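Local coordinates for protein fructuronate-tagaturonate epimerase UxaE from Cohnella laeviribosi in complex with 1 glycerol (Cohnella laeviribosi, PDB 6IL9) that catalyses the interconversion of fructuronate and tagaturonate, an epimerisation carried out by a zinc-binding TIM-barrel enzyme, at residues P84-K89 / G263-F268; P118-Q123 / E153-D158; Y253-Y258 / K294-F299; A92-G97 / R114-I119. All coordinates share one frame; numbering follows the deposited sequence.

Contact 1. Residues P84-K89 / G263-F268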
loop_
_atom_site.group_PDB
_atom_site.type_symbol
_atom_site.label_atom_id
_atom_site.label_comp_id
_atom_site.label_asym_id
_atom_site.label_seq_id
_atom_site.Cartn_x
_atom_site.Cartn_y
_atom_site.Cartn_z
ATOM N N PRO A 84 8.375 -7.654 -10.496
ATOM C CA PRO A 84 8.636 -6.568 -9.539
ATOM C C PRO A 84 10.129 -6.383 -9.314
ATOM O O PRO A 84 10.901 -7.342 -9.355
ATOM C CB PRO A 84 7.941 -7.037 -8.256
ATOM C CG PRO A 84 6.979 -8.112 -8.686
ATOM C CD PRO A 84 7.596 -8.752 -9.894
ATOM N N GLN A 85 10.527 -5.135 -9.048
ATOM C CA GLN A 85 11.915 -4.812 -8.740
ATOM C C GLN A 85 12.000 -3.917 -7.510
ATOM O O GLN A 85 11.085 -3.144 -7.209
ATOM C CB GLN A 85 12.606 -4.114 -9.915
ATOM C CG GLN A 85 12.120 -2.698 -10.159
ATOM C CD GLN A 85 13.062 -1.920 -11.054
ATOM O OE1 GLN A 85 12.978 -2.003 -12.281
ATOM N NE2 GLN A 85 13.975 -1.168 -10.445
ATOM N N ALA A 86 13.112 -4.044 -6.795
ATOM C CA ALA A 86 13.435 -3.116 -5.724
ATOM C C ALA A 86 13.940 -1.807 -6.317
ATOM O O ALA A 86 14.383 -1.755 -7.463
ATOM C CB ALA A 86 14.495 -3.714 -4.804
ATOM N N PHE A 87 13.877 -0.732 -5.518
ATOM C CA PHE A 87 14.263 0.584 -6.015
ATOM C C PHE A 87 15.397 1.243 -5.244
ATOM O O PHE A 87 15.968 2.220 -5.746
ATOM C CB PHE A 87 13.051 1.530 -6.015
ATOM C CG PHE A 87 12.054 1.186 -7.071
ATOM C CD1 PHE A 87 12.363 1.385 -8.406
ATOM C CD2 PHE A 87 10.844 0.600 -6.736
ATOM C CE1 PHE A 87 11.456 1.033 -9.403
ATOM C CE2 PHE A 87 9.940 0.239 -7.721
ATOM C CZ PHE A 87 10.240 0.461 -9.045
ATOM N N GLY A 88 15.738 0.761 -4.064
ATOM C CA GLY A 88 16.707 1.473 -3.244
ATOM C C GLY A 88 16.086 2.737 -2.664
ATOM O O GLY A 88 14.905 3.022 -2.840
ATOM N N LYS A 89 16.912 3.518 -1.968
ATOM C CA LYS A 89 16.377 4.546 -1.080
ATOM C C LYS A 89 16.603 5.978 -1.567
ATOM O O LYS A 89 16.346 6.919 -0.803
ATOM C CB LYS A 89 16.950 4.358 0.332
ATOM C CG LYS A 89 18.466 4.365 0.408
ATOM C CD LYS A 89 18.967 3.833 1.755
ATOM C CE LYS A 89 19.204 2.345 1.690
ATOM N NZ LYS A 89 19.737 1.822 2.979
ATOM N N GLY A 263 19.279 -13.163 -1.034
ATOM C CA GLY A 263 19.878 -13.489 -2.316
ATOM C C GLY A 263 19.504 -12.568 -3.456
ATOM O O GLY A 263 19.877 -12.843 -4.604
ATOM N N ARG A 264 18.788 -11.485 -3.173
ATOM C CA ARG A 264 18.401 -10.480 -4.151
ATOM C C ARG A 264 18.127 -9.201 -3.372
ATOM O O ARG A 264 18.007 -9.223 -2.144
ATOM C CB ARG A 264 17.176 -10.921 -4.960
ATOM C CG ARG A 264 15.951 -11.215 -4.093
ATOM C CD ARG A 264 14.844 -11.914 -4.901
ATOM N NE ARG A 264 13.685 -12.235 -4.072
ATOM C CZ ARG A 264 12.719 -11.363 -3.785
ATOM N NH1 ARG A 264 12.793 -10.127 -4.263
ATOM N NH2 ARG A 264 11.686 -11.721 -3.026
ATOM N N ALA A 265 18.037 -8.089 -4.094
ATOM C CA ALA A 265 17.778 -6.802 -3.458
ATOM C C ALA A 265 16.361 -6.752 -2.885
ATOM O O ALA A 265 15.392 -7.116 -3.561
ATOM C CB ALA A 265 17.981 -5.671 -4.465
ATOM N N VAL A 266 16.244 -6.283 -1.641
ATOM C CA VAL A 266 14.960 -6.158 -0.956
ATOM C C VAL A 266 14.945 -4.817 -0.243
ATOM O O VAL A 266 15.903 -4.469 0.458
ATOM C CB VAL A 266 14.723 -7.301 0.053
ATOM C CG1 VAL A 266 13.517 -6.999 0.932
ATOM C CG2 VAL A 266 14.532 -8.636 -0.666
ATOM N N ASP A 267 13.877 -4.060 -0.425
ATOM C CA ASP A 267 13.713 -2.791 0.274
ATOM C C ASP A 267 12.996 -3.073 1.583
ATOM O O ASP A 267 11.848 -3.525 1.576
ATOM C CB ASP A 267 12.933 -1.799 -0.588
ATOM C CG ASP A 267 13.715 -1.338 -1.804
ATOM O OD1 ASP A 267 14.968 -1.273 -1.742
ATOM O OD2 ASP A 267 13.070 -1.038 -2.822
ATOM N N PHE A 268 13.676 -2.810 2.696
ATOM C CA PHE A 268 13.220 -3.185 4.031
ATOM C C PHE A 268 12.648 -1.947 4.702
ATOM O O PHE A 268 13.384 -0.997 4.978
ATOM C CB PHE A 268 14.411 -3.755 4.804
ATOM C CG PHE A 268 14.094 -4.273 6.182
ATOM C CD1 PHE A 268 13.014 -5.108 6.411
ATOM C CD2 PHE A 268 14.943 -3.960 7.247
ATOM C CE1 PHE A 268 12.754 -5.603 7.697
ATOM C CE2 PHE A 268 14.697 -4.453 8.533
ATOM C CZ PHE A 268 13.598 -5.275 8.755
#
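Asp267 reaches out from the start of strand 267-271 and takes hold of the backbone at Phe87 and Gly88. Its CB leads toward the 84-89 loop. CG lies anti to the carbonyl carbon (chi1 -69°), which brings the carboxylate up to two successive amide groups. CG itself only comes near them, and the two oxygens do the bonding. Asp267 OD2 accepts the N-H of Phe87 at 2.8 Å from N, almost straight at 177° and on the syn lone pair. Asp267 OD1 accepts the N-H of Gly88 at 3.2 Å from N, well bent; this donor also stands on the syn side but 21° out of the carboxylate plane. A weak second bond runs from Gly88 N to OD2. Two neighbouring N-H groups of a loop without regular structure are thus held by one buried acid, and this fixes the carboxylate's rotation.

Ala86 fills the space beside the acid. Ala86 CB lies 3.6 Å from Asp267 OD2 and 4.0 Å from Ala265 CB, a small apolar touch at the surface. Gly88 has a positive phi, a backbone shape that suits glycine.

The 84-89 loop runs between helix 69-78 and strand 93-96. The contact lays it against the beginning of strand 267-271, where the backbone of Asp267 also pairs with Thr177 and Leu179 and its side chain touches Phe299.

Contact 2. Residues P118-Q123 / E153-D158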
loop_
_atom_site.group_PDB
_atom_site.type_symbol
_atom_site.label_atom_id
_atom_site.label_comp_id
_atom_site.label_asym_id
_atom_site.label_seq_id
_atom_site.Cartn_x
_atom_site.Cartn_y
_atom_site.Cartn_z
ATOM N N PRO A 118 6.276 3.363 -8.913
ATOM C CA PRO A 118 5.074 2.809 -8.275
ATOM C C PRO A 118 5.303 1.484 -7.579
ATOM O O PRO A 118 5.881 0.563 -8.161
ATOM C CB PRO A 118 4.106 2.640 -9.454
ATOM C CG PRO A 118 5.032 2.314 -10.627
ATOM C CD PRO A 118 6.334 3.076 -10.358
ATOM N N ILE A 119 4.853 1.373 -6.332
ATOM C CA ILE A 119 4.721 0.081 -5.670
ATOM C C ILE A 119 3.292 -0.360 -5.973
ATOM O O ILE A 119 2.352 -0.050 -5.242
ATOM C CB ILE A 119 5.018 0.168 -4.173
ATOM C CG1 ILE A 119 6.327 0.939 -3.931
ATOM C CG2 ILE A 119 5.086 -1.241 -3.567
ATOM C CD1 ILE A 119 7.568 0.362 -4.634
ATOM N N LEU A 120 3.128 -1.061 -7.099
ATOM C CA LEU A 120 1.785 -1.322 -7.626
ATOM C C LEU A 120 1.105 -2.483 -6.933
ATOM O O LEU A 120 -0.127 -2.578 -6.964
ATOM C CB LEU A 120 1.842 -1.632 -9.119
ATOM C CG LEU A 120 2.000 -0.524 -10.125
ATOM C CD1 LEU A 120 2.087 -1.202 -11.478
ATOM C CD2 LEU A 120 0.787 0.397 -10.076
ATOM N N ALA A 121 1.884 -3.400 -6.369
ATOM C CA ALA A 121 1.378 -4.546 -5.630
ATOM C C ALA A 121 1.636 -4.271 -4.160
ATOM O O ALA A 121 2.783 -4.310 -3.708
ATOM C CB ALA A 121 2.066 -5.836 -6.083
ATOM N N GLN A 122 0.582 -3.981 -3.412
ATOM C CA GLN A 122 0.754 -3.671 -1.995
ATOM C C GLN A 122 -0.544 -4.011 -1.287
ATOM O O GLN A 122 -1.554 -3.355 -1.536
ATOM C CB GLN A 122 1.108 -2.197 -1.801
ATOM C CG GLN A 122 1.053 -1.754 -0.348
ATOM C CD GLN A 122 0.599 -0.319 -0.205
ATOM O OE1 GLN A 122 1.346 0.606 -0.502
ATOM N NE2 GLN A 122 -0.634 -0.125 0.247
ATOM N N GLN A 123 -0.521 -5.030 -0.428
ATOM C CA GLN A 123 -1.673 -5.364 0.404
ATOM C C GLN A 123 -1.158 -5.904 1.728
ATOM O O GLN A 123 -0.092 -6.530 1.785
ATOM C CB GLN A 123 -2.591 -6.403 -0.265
ATOM C CG GLN A 123 -3.503 -5.851 -1.371
ATOM C CD GLN A 123 -4.600 -4.966 -0.818
ATOM O OE1 GLN A 123 -5.675 -5.453 -0.445
ATOM N NE2 GLN A 123 -4.338 -3.662 -0.743
ATOM N N GLU A 153 9.175 0.982 -17.050
ATOM C CA GLU A 153 10.091 1.648 -16.133
ATOM C C GLU A 153 10.306 0.889 -14.831
ATOM O O GLU A 153 11.248 1.210 -14.102
ATOM C CB GLU A 153 9.585 3.057 -15.811
ATOM C CG GLU A 153 9.854 4.071 -16.906
ATOM C CD GLU A 153 9.057 3.803 -18.156
ATOM O OE1 GLU A 153 7.834 3.572 -18.044
ATOM O OE2 GLU A 153 9.651 3.820 -19.259
ATOM N N GLY A 154 9.465 -0.076 -14.510
ATOM C CA GLY A 154 9.640 -0.871 -13.305
ATOM C C GLY A 154 8.607 -0.550 -12.240
ATOM O O GLY A 154 8.234 0.610 -12.032
ATOM N N TYR A 155 8.149 -1.586 -11.547
ATOM C CA TYR A 155 7.219 -1.428 -10.437
ATOM C C TYR A 155 7.664 -2.324 -9.291
ATOM O O TYR A 155 8.362 -3.320 -9.491
ATOM C CB TYR A 155 5.769 -1.768 -10.842
ATOM C CG TYR A 155 5.533 -3.251 -11.007
ATOM C CD1 TYR A 155 5.803 -3.881 -12.215
ATOM C CD2 TYR A 155 5.033 -4.021 -9.958
ATOM C CE1 TYR A 155 5.604 -5.245 -12.363
ATOM C CE2 TYR A 155 4.840 -5.372 -10.096
ATOM C CZ TYR A 155 5.128 -5.978 -11.302
ATOM O OH TYR A 155 4.924 -7.331 -11.425
ATOM N N GLY A 156 7.236 -1.958 -8.085
ATOM C CA GLY A 156 7.560 -2.716 -6.894
ATOM C C GLY A 156 6.391 -3.471 -6.292
ATOM O O GLY A 156 5.230 -3.206 -6.612
ATOM N N ALA A 157 6.692 -4.410 -5.397
ATOM C CA ALA A 157 5.687 -5.212 -4.705
ATOM C C ALA A 157 6.032 -5.257 -3.225
ATOM O O ALA A 157 7.122 -5.711 -2.857
ATOM C CB ALA A 157 5.620 -6.635 -5.281
ATOM N N ASP A 158 5.100 -4.804 -2.383
ATOM C CA ASP A 158 5.308 -4.589 -0.956
ATOM C C ASP A 158 4.482 -5.593 -0.161
ATOM O O ASP A 158 3.253 -5.645 -0.299
ATOM C CB ASP A 158 4.919 -3.148 -0.598
ATOM C CG ASP A 158 5.027 -2.824 0.886
ATOM O OD1 ASP A 158 5.685 -3.552 1.666
ATOM O OD2 ASP A 158 4.447 -1.778 1.260
HETATM O O HOH W 1 4.037 0.429 -0.383
#
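Strands 118-123 and 156-158 run parallel, their axes 12° apart and 4.6 Å at closest approach. Gly156 N bonds to Pro118 O, and Asp158 N to Ala121 O at 2.7 Å. Between them the bond from Ala121 N to Gly156 O is weak.

Ile119 and Asp158 meet on one face. Ile119 sends CG2 anti to its backbone N, where it presses on Asp158 CB at 3.5 Å; Ile119 CD1 lies over Gly156 CA at 3.8 Å. A CB on Gly156 would clash with that CD1. An alanine in place of Ile119 would lose CG1, CG2 and CD1, and is likely to open a gap over Gly156 and leave the CB of Asp158 without its apolar cover.

Further along the same face, the side chains of Gln122 and Asp158 run alongside each other in one direction, their amide and carboxylate planes 83° apart. One water donates to both Gln122 OE1 and Asp158 OD2. Outside the pair, Asp158 OD2 makes a salt bridge with Lys366, and Gln122 NE2 bonds to Thr367 O.

On the other face Ala121 CB meets Ala157 CB at 3.7 Å. Leu120 and Tyr155 meet nearly perpendicular. Leu120 CD1 lies against Tyr155 CB at 3.8 Å, and both residues pack on helix 135-149.

These are neighbouring parallel strands of a TIM barrel. Gln122 points into its interior, its side chain about 4 Å from the bound glycerol and about 9 Å from the zinc ion.

Contact 3. Residues Y253-Y258 / K294-F299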
loop_
_atom_site.group_PDB
_atom_site.type_symbol
_atom_site.label_atom_id
_atom_site.label_comp_id
_atom_site.label_asym_id
_atom_site.label_seq_id
_atom_site.Cartn_x
_atom_site.Cartn_y
_atom_site.Cartn_z
ATOM N N TYR A 253 16.838 -8.977 14.277
ATOM C CA TYR A 253 16.664 -10.419 14.109
ATOM C C TYR A 253 16.066 -10.746 12.746
ATOM O O TYR A 253 16.537 -11.651 12.044
ATOM C CB TYR A 253 15.776 -10.945 15.237
ATOM C CG TYR A 253 15.161 -12.314 15.015
ATOM C CD1 TYR A 253 15.915 -13.473 15.186
ATOM C CD2 TYR A 253 13.815 -12.444 14.674
ATOM C CE1 TYR A 253 15.343 -14.730 15.009
ATOM C CE2 TYR A 253 13.237 -13.696 14.486
ATOM C CZ TYR A 253 14.008 -14.832 14.653
ATOM O OH TYR A 253 13.442 -16.077 14.473
ATOM N N ILE A 254 15.030 -10.009 12.353
ATOM C CA ILE A 254 14.402 -10.230 11.051
ATOM C C ILE A 254 15.363 -9.863 9.926
ATOM O O ILE A 254 15.489 -10.589 8.929
ATOM C CB ILE A 254 13.086 -9.433 10.957
ATOM C CG1 ILE A 254 12.036 -9.980 11.941
ATOM C CG2 ILE A 254 12.564 -9.426 9.532
ATOM C CD1 ILE A 254 11.698 -11.458 11.754
ATOM N N TYR A 255 16.037 -8.717 10.051
ATOM C CA TYR A 255 16.982 -8.318 9.011
ATOM C C TYR A 255 18.033 -9.402 8.782
ATOM O O TYR A 255 18.301 -9.798 7.640
ATOM C CB TYR A 255 17.664 -6.990 9.364
ATOM C CG TYR A 255 18.667 -6.650 8.287
ATOM C CD1 TYR A 255 18.237 -6.170 7.049
ATOM C CD2 TYR A 255 20.031 -6.867 8.473
ATOM C CE1 TYR A 255 19.124 -5.910 6.033
ATOM C CE2 TYR A 255 20.939 -6.599 7.450
ATOM C CZ TYR A 255 20.475 -6.115 6.239
ATOM O OH TYR A 255 21.360 -5.856 5.217
ATOM N N GLU A 256 18.623 -9.910 9.865
ATOM C CA GLU A 256 19.699 -10.878 9.709
ATOM C C GLU A 256 19.177 -12.237 9.258
ATOM O O GLU A 256 19.846 -12.919 8.475
ATOM C CB GLU A 256 20.485 -11.000 11.017
ATOM C CG GLU A 256 21.252 -9.736 11.354
ATOM C CD GLU A 256 21.912 -9.765 12.732
ATOM O OE1 GLU A 256 21.623 -10.676 13.540
ATOM O OE2 GLU A 256 22.730 -8.861 13.004
ATOM N N LYS A 257 17.987 -12.633 9.712
ATOM C CA LYS A 257 17.471 -13.960 9.375
ATOM C C LYS A 257 16.950 -14.021 7.942
ATOM O O LYS A 257 17.150 -15.030 7.254
ATOM C CB LYS A 257 16.370 -14.368 10.358
ATOM C CG LYS A 257 15.987 -15.857 10.281
ATOM C CD LYS A 257 15.074 -16.293 11.425
ATOM C CE LYS A 257 14.658 -17.765 11.277
ATOM N NZ LYS A 257 13.768 -18.207 12.401
ATOM N N TYR A 258 16.300 -12.951 7.465
ATOM C CA TYR A 258 15.508 -13.008 6.238
ATOM C C TYR A 258 15.908 -12.006 5.160
ATOM O O TYR A 258 15.791 -12.327 3.974
ATOM C CB TYR A 258 14.024 -12.789 6.562
ATOM C CG TYR A 258 13.417 -13.922 7.355
ATOM C CD1 TYR A 258 13.317 -15.195 6.808
ATOM C CD2 TYR A 258 12.956 -13.721 8.646
ATOM C CE1 TYR A 258 12.774 -16.235 7.524
ATOM C CE2 TYR A 258 12.399 -14.752 9.373
ATOM C CZ TYR A 258 12.315 -16.010 8.805
ATOM O OH TYR A 258 11.760 -17.037 9.533
ATOM N N LYS A 294 24.223 -1.698 13.798
ATOM C CA LYS A 294 24.247 -3.145 13.629
ATOM C C LYS A 294 24.206 -3.567 12.163
ATOM O O LYS A 294 23.894 -4.728 11.866
ATOM C CB LYS A 294 23.093 -3.792 14.403
ATOM C CG LYS A 294 23.388 -3.930 15.890
ATOM C CD LYS A 294 24.410 -5.040 16.129
ATOM C CE LYS A 294 23.727 -6.404 16.190
ATOM N NZ LYS A 294 24.600 -7.508 15.687
ATOM N N ASN A 295 24.502 -2.643 11.247
ATOM C CA ASN A 295 24.651 -2.916 9.821
ATOM C C ASN A 295 23.330 -3.254 9.141
ATOM O O ASN A 295 23.322 -3.894 8.083
ATOM C CB ASN A 295 25.681 -4.030 9.583
ATOM C CG ASN A 295 27.010 -3.751 10.286
ATOM O OD1 ASN A 295 27.394 -4.449 11.230
ATOM N ND2 ASN A 295 27.709 -2.723 9.832
ATOM N N VAL A 296 22.210 -2.813 9.705
ATOM C CA VAL A 296 20.907 -3.062 9.093
ATOM C C VAL A 296 20.723 -2.103 7.921
ATOM O O VAL A 296 21.001 -0.904 8.039
ATOM C CB VAL A 296 19.782 -2.901 10.127
ATOM C CG1 VAL A 296 18.418 -2.973 9.438
ATOM C CG2 VAL A 296 19.904 -3.978 11.222
ATOM N N ASP A 297 20.248 -2.633 6.786
ATOM C CA ASP A 297 20.056 -1.865 5.555
ATOM C C ASP A 297 18.585 -1.467 5.473
ATOM O O ASP A 297 17.727 -2.305 5.198
ATOM C CB ASP A 297 20.468 -2.696 4.340
ATOM C CG ASP A 297 20.366 -1.934 3.029
ATOM O OD1 ASP A 297 20.247 -0.693 3.042
ATOM O OD2 ASP A 297 20.423 -2.595 1.967
ATOM N N ILE A 298 18.300 -0.197 5.728
ATOM C CA ILE A 298 16.928 0.293 5.854
ATOM C C ILE A 298 16.551 1.041 4.583
ATOM O O ILE A 298 17.282 1.936 4.151
ATOM C CB ILE A 298 16.794 1.210 7.082
ATOM C CG1 ILE A 298 17.325 0.492 8.336
ATOM C CG2 ILE A 298 15.358 1.691 7.244
ATOM C CD1 ILE A 298 17.418 1.389 9.570
ATOM N N PHE A 299 15.391 0.697 3.999
ATOM C CA PHE A 299 14.826 1.471 2.896
ATOM C C PHE A 299 14.049 2.662 3.432
ATOM O O PHE A 299 14.235 3.800 2.977
ATOM C CB PHE A 299 13.933 0.557 2.037
ATOM C CG PHE A 299 12.999 1.273 1.078
ATOM C CD1 PHE A 299 13.425 1.642 -0.194
ATOM C CD2 PHE A 299 11.667 1.495 1.426
ATOM C CE1 PHE A 299 12.538 2.256 -1.091
ATOM C CE2 PHE A 299 10.794 2.119 0.551
ATOM C CZ PHE A 299 11.226 2.496 -0.710
HETATM O O HOH W 2 22.823 -9.544 15.585
HETATM O O HOH W 3 22.898 -6.836 10.732
#
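The ring of Tyr255 lies flat against the backbone that leads from Val296 to Asp297. With CG anti to the backbone N (chi1 178°), the Tyr255 ring is carried off helix 234-259 and across the loop. Val296 CA sits over the face of the Tyr255 ring, 4.0 Å from the centroid and 16° off the ring normal, which is a CH-pi contact. The N of Asp297 lies over the same face nearer the rim, 3.5 Å from Tyr255 CZ. The side chains of Tyr255 and Val296 run antiparallel alongside each other, and Val296 CG1 comes to rest 3.9 Å from Tyr255 CG. At the far end of the ring the hydroxyl, Tyr255 OH, touches Asp297 CB at 3.4 Å. The Asp297 carboxylate stands steeply to the ring, its plane 79° away, and its OD1 pairs with Lys89.

Glu256 and Lys294 approach nearly perpendicular. Glu256 is stretched out past CG, while Lys294 is bent along its chain. Glu256 OE2 and Lys294 NZ form a long salt bridge at 3.5 Å. A water accepts from Lys294 NZ and gives a weak bond to Glu256 OE1. Another donates to Glu256 OE2 and to Lys294 O, tying the carboxylate to the backbone as well.

Asn295, with positive phi, is the C-prime residue of a Schellman motif that ends helix 281-293. The contact packs this helix end and the following loop against helix 234-259, on the outer, helical layer of the TIM barrel.

Contact 4. Residues A92-G97 / R114-I119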
loop_
_atom_site.group_PDB
_atom_site.type_symbol
_atom_site.label_atom_id
_atom_site.label_comp_id
_atom_site.label_asym_id
_atom_site.label_seq_id
_atom_site.Cartn_x
_atom_site.Cartn_y
_atom_site.Cartn_z
ATOM N N ALA A 92 11.778 8.801 -5.202
ATOM C CA ALA A 92 10.417 8.858 -4.681
ATOM C C ALA A 92 9.655 7.587 -5.045
ATOM O O ALA A 92 9.790 7.067 -6.153
ATOM C CB ALA A 92 9.687 10.076 -5.242
ATOM N N THR A 93 8.860 7.081 -4.098
ATOM C CA THR A 93 8.012 5.920 -4.341
ATOM C C THR A 93 6.621 6.190 -3.780
ATOM O O THR A 93 6.455 6.911 -2.791
ATOM C CB THR A 93 8.595 4.614 -3.711
ATOM O OG1 THR A 93 8.947 4.846 -2.336
ATOM C CG2 THR A 93 9.855 4.121 -4.473
ATOM N N ILE A 94 5.608 5.626 -4.430
ATOM C CA ILE A 94 4.251 5.708 -3.901
ATOM C C ILE A 94 3.680 4.301 -3.847
ATOM O O ILE A 94 3.799 3.541 -4.817
ATOM C CB ILE A 94 3.350 6.651 -4.722
ATOM C CG1 ILE A 94 1.950 6.655 -4.104
ATOM C CG2 ILE A 94 3.328 6.267 -6.211
ATOM C CD1 ILE A 94 1.096 7.860 -4.468
ATOM N N GLY A 95 3.089 3.950 -2.707
ATOM C CA GLY A 95 2.438 2.661 -2.565
ATOM C C GLY A 95 1.014 2.779 -3.063
ATOM O O GLY A 95 0.261 3.643 -2.605
ATOM N N LEU A 96 0.648 1.953 -4.028
ATOM C CA LEU A 96 -0.646 2.051 -4.693
ATOM C C LEU A 96 -1.414 0.754 -4.430
ATOM O O LEU A 96 -1.596 -0.082 -5.329
ATOM C CB LEU A 96 -0.444 2.344 -6.191
ATOM C CG LEU A 96 0.128 3.755 -6.441
ATOM C CD1 LEU A 96 0.664 3.924 -7.869
ATOM C CD2 LEU A 96 -0.902 4.855 -6.094
ATOM N N GLY A 97 -1.865 0.600 -3.188
ATOM C CA GLY A 97 -2.572 -0.608 -2.795
ATOM C C GLY A 97 -3.909 -0.744 -3.505
ATOM O O GLY A 97 -4.636 0.231 -3.716
ATOM N N ARG A 114 5.859 10.830 -14.682
ATOM C CA ARG A 114 6.167 11.504 -13.430
ATOM C C ARG A 114 7.383 10.852 -12.786
ATOM O O ARG A 114 7.635 9.655 -12.963
ATOM C CB ARG A 114 4.961 11.446 -12.464
ATOM C CG ARG A 114 3.669 11.646 -13.203
ATOM C CD ARG A 114 2.631 12.325 -12.389
ATOM N NE ARG A 114 3.085 13.514 -11.677
ATOM C CZ ARG A 114 2.246 14.399 -11.154
ATOM N NH1 ARG A 114 0.939 14.216 -11.309
ATOM N NH2 ARG A 114 2.704 15.451 -10.472
ATOM N N ALA A 115 8.143 11.649 -12.032
ATOM C CA ALA A 115 9.389 11.164 -11.437
ATOM C C ALA A 115 9.079 10.488 -10.102
ATOM O O ALA A 115 9.393 10.983 -9.020
ATOM C CB ALA A 115 10.388 12.301 -11.267
ATOM N N ILE A 116 8.423 9.336 -10.201
ATOM C CA ILE A 116 8.110 8.536 -9.018
ATOM C C ILE A 116 7.951 7.096 -9.472
ATOM O O ILE A 116 7.490 6.832 -10.587
ATOM C CB ILE A 116 6.851 9.062 -8.285
ATOM C CG1 ILE A 116 6.707 8.383 -6.914
ATOM C CG2 ILE A 116 5.607 8.873 -9.147
ATOM C CD1 ILE A 116 5.754 9.119 -5.954
ATOM N N HIS A 117 8.381 6.167 -8.621
ATOM C CA HIS A 117 8.295 4.744 -8.930
ATOM C C HIS A 117 7.103 4.149 -8.219
ATOM O O HIS A 117 6.932 4.390 -7.017
ATOM C CB HIS A 117 9.560 4.013 -8.484
ATOM C CG HIS A 117 10.807 4.528 -9.120
ATOM N ND1 HIS A 117 11.068 4.376 -10.465
ATOM C CD2 HIS A 117 11.872 5.182 -8.598
ATOM C CE1 HIS A 117 12.235 4.928 -10.747
ATOM N NE2 HIS A 117 12.746 5.419 -9.630
ATOM N N PRO A 118 6.276 3.363 -8.913
ATOM C CA PRO A 118 5.074 2.809 -8.275
ATOM C C PRO A 118 5.303 1.484 -7.579
ATOM O O PRO A 118 5.881 0.563 -8.161
ATOM C CB PRO A 118 4.106 2.640 -9.454
ATOM C CG PRO A 118 5.032 2.314 -10.627
ATOM C CD PRO A 118 6.334 3.076 -10.358
ATOM N N ILE A 119 4.853 1.373 -6.332
ATOM C CA ILE A 119 4.721 0.081 -5.670
ATOM C C ILE A 119 3.292 -0.360 -5.973
ATOM O O ILE A 119 2.352 -0.050 -5.242
ATOM C CB ILE A 119 5.018 0.168 -4.173
ATOM C CG1 ILE A 119 6.327 0.939 -3.931
ATOM C CG2 ILE A 119 5.086 -1.241 -3.567
ATOM C CD1 ILE A 119 7.568 0.362 -4.634
HETATM O O HOH W 4 12.159 9.901 -7.926
#
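Backbone bonds join Ala92 to His117 and continue in a regular parallel ladder. His117 N gives to Ala92 O at 3.0 Å and Ile94 N to His117 O at 3.2 Å. Ile119 N then gives to Ile94 O at 2.8 Å, and Leu96 N to Ile119 O at 2.9 Å. Thr93 CA adds a CA-H...O contact to His117 O. A water bridges the two segments beyond the ladder, accepting from Ala92 N and donating to Ala115 O.

The apolar contacts centre on Ile116. Its CG1 is anti to the backbone N (chi1 -169°), which sends the chain across to the other strand. Ile116 CG1 lies 3.8 Å from Ala92 CB. Ile116 CD1 is 3.7 Å from Ile94 CB. Replacing Ile116 with an alanine would remove CG1, CG2 and CD1, and would probably leave a gap beside Ala92 and Ile94 where helix 469-487 also packs, through Leu484. Leu96 CD1 meets Pro118 CB at 4.0 Å, the two side chains crossing at a slant; helix 104-111 covers both.

On the opposite face Thr93 CG2 touches His117 CB at 4.0 Å. The Thr93 hydroxyl finds its main partner outside the pair, in His364, and the His117 ring stacks with Phe87.

Strand 93-96, helix 104-111 and strand 117-124 form a beta-alpha-beta unit, the repeating element of a TIM barrel. The barrel's first two strands pair here.

All four contacts belong to one TIM barrel. Contact 2 begins on the strand where contact 4 ends, and they share Pro118 and Ile119; their centres are 7 Å apart. Together they join strands 93-96, 117-124 and 156-162, three neighbours in the eight-stranded sheet. Both are nested within the chain loop closed by contact 1, which brings the approach to the first strand beside strand 267-271. Contact 3 lies further out, its centre 13 Å from that of contact 1. The two alternate along the chain and are linked by the salt bridge of Lys89 with Asp297. Phe87 of contact 1 also packs on contacts 2 and 4. The set thus connects barrel strands to the loops and helices around them.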